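Local coordinates for protein ubiquitin conjugating enzyme (Agrocybe aegerita, PDB 3WE5) that probably carries activated ubiquitin as a thioester and passes it on as an E2 ubiquitin-conjugating enzyme, at residues G110-A114 and S115-S119. Residues are numbered along the deposited sequence; the frame is centred on the assembly and turned at random.
Sequences GHICA and SILGS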
loop_
_atom_site.group_PDB
_atom_site.type_symbol
_atom_site.label_atom_id
_atom_site.label_comp_id
_atom_site.label_asym_id
_atom_site.label_seq_id
_atom_site.Cartn_x
_atom_site.Cartn_y
_atom_site.Cartn_z
ATOM N N GLY A 110 -9.778 -9.575 -1.425
ATOM C CA GLY A 110 -10.129 -9.848 -0.033
ATOM C C GLY A 110 -8.974 -10.239 0.867
ATOM O O GLY A 110 -9.127 -10.268 2.101
ATOM N N HIS A 111 -7.822 -10.549 0.276
ATOM C CA HIS A 111 -6.653 -10.919 1.068
ATOM C C HIS A 111 -6.195 -9.723 1.887
ATOM O O HIS A 111 -6.345 -8.572 1.467
ATOM C CB HIS A 111 -5.521 -11.386 0.160
ATOM C CG HIS A 111 -5.793 -12.701 -0.497
ATOM N ND1 HIS A 111 -4.812 -13.424 -1.139
ATOM C CD2 HIS A 111 -6.928 -13.432 -0.594
ATOM C CE1 HIS A 111 -5.334 -14.545 -1.609
ATOM N NE2 HIS A 111 -6.616 -14.575 -1.292
ATOM N N ILE A 112 -5.628 -9.997 3.052
ATOM C CA ILE A 112 -5.305 -8.932 4.001
ATOM C C ILE A 112 -3.821 -8.924 4.334
ATOM O O ILE A 112 -3.252 -9.968 4.645
ATOM C CB ILE A 112 -6.084 -9.130 5.314
ATOM C CG1 ILE A 112 -7.600 -9.117 5.063
ATOM C CG2 ILE A 112 -5.662 -8.089 6.362
ATOM C CD1 ILE A 112 -8.422 -9.722 6.204
ATOM N N CYS A 113 -3.192 -7.756 4.269
ATOM C CA CYS A 113 -1.825 -7.606 4.783
ATOM C C CYS A 113 -1.850 -7.020 6.200
ATOM O O CYS A 113 -2.044 -5.821 6.393
ATOM C CB CYS A 113 -1.004 -6.709 3.851
ATOM S SG CYS A 113 0.755 -6.634 4.285
ATOM N N ALA A 114 -1.677 -7.867 7.204
ATOM C CA ALA A 114 -1.678 -7.395 8.586
ATOM C C ALA A 114 -0.720 -8.260 9.367
ATOM O O ALA A 114 -0.677 -9.470 9.161
ATOM C CB ALA A 114 -3.063 -7.477 9.183
ATOM N N SER A 115 0.064 -7.638 10.249
ATOM C CA SER A 115 1.085 -8.358 11.007
ATOM C C SER A 115 0.541 -9.472 11.904
ATOM O O SER A 115 1.204 -10.501 12.083
ATOM C CB SER A 115 1.958 -7.380 11.805
ATOM O OG SER A 115 1.173 -6.522 12.619
ATOM N N ILE A 116 -0.671 -9.286 12.434
ATOM C CA ILE A 116 -1.328 -10.309 13.245
ATOM C C ILE A 116 -1.521 -11.613 12.473
ATOM O O ILE A 116 -1.617 -12.685 13.085
ATOM C CB ILE A 116 -2.694 -9.796 13.797
ATOM C CG1 ILE A 116 -3.213 -10.686 14.923
ATOM C CG2 ILE A 116 -3.731 -9.656 12.699
ATOM C CD1 ILE A 116 -4.362 -10.064 15.704
ATOM N N LEU A 117 -1.572 -11.531 11.144
ATOM C CA LEU A 117 -1.790 -12.731 10.316
ATOM C C LEU A 117 -0.471 -13.352 9.877
ATOM O O LEU A 117 -0.454 -14.428 9.289
ATOM C CB LEU A 117 -2.631 -12.396 9.092
ATOM C CG LEU A 117 -3.968 -11.745 9.418
ATOM C CD1 LEU A 117 -4.718 -11.375 8.149
ATOM C CD2 LEU A 117 -4.799 -12.671 10.284
ATOM N N GLY A 118 0.632 -12.661 10.157
ATOM C CA GLY A 118 1.946 -13.140 9.754
ATOM C C GLY A 118 2.928 -13.280 10.906
ATOM O O GLY A 118 2.734 -14.093 11.814
ATOM N N SER A 119 3.993 -12.479 10.857
ATOM C CA SER A 119 5.069 -12.523 11.851
ATOM C C SER A 119 4.604 -12.299 13.290
ATOM O O SER A 119 5.253 -12.759 14.231
ATOM C CB SER A 119 6.111 -11.455 11.514
ATOM O OG SER A 119 5.584 -10.162 11.809
#
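I112 and L117 meet on the inner side of this continuous bend, CD1 of L117 standing 3.9 Å from CG2 of I112 as the two side chains cross at a slant. CG2 of I112 reaches this place by lying anti to its backbone N; in L117, chi1 of -56° sets CG beside the backbone N, and the extended chi2 (177°) carries CD1 to I112. CB of A114 fills in beside them, 4.2 Å from I116 CG2. Helix 127-140 and strand 89-92 close the apolar layer: I112 lies on L134 and V90, L117 on V130 and V90. The turn is a short 3-10 segment: L117 N bonds to A114 O at 3.0 Å, and G118 N follows to S115 O at 2.9 Å. In the UBC fold of E2 enzymes, the loop between strand 89-92 and helix 127-140 bears the ubiquitin-accepting cysteine, consistent with the position of C113. Its CB points away from the bend, and the residue packs on A148 of the second subunit. The outer face is looser: S115 and G118 are exposed, and S115 OG makes a weak hydrogen bond to E120 OE2.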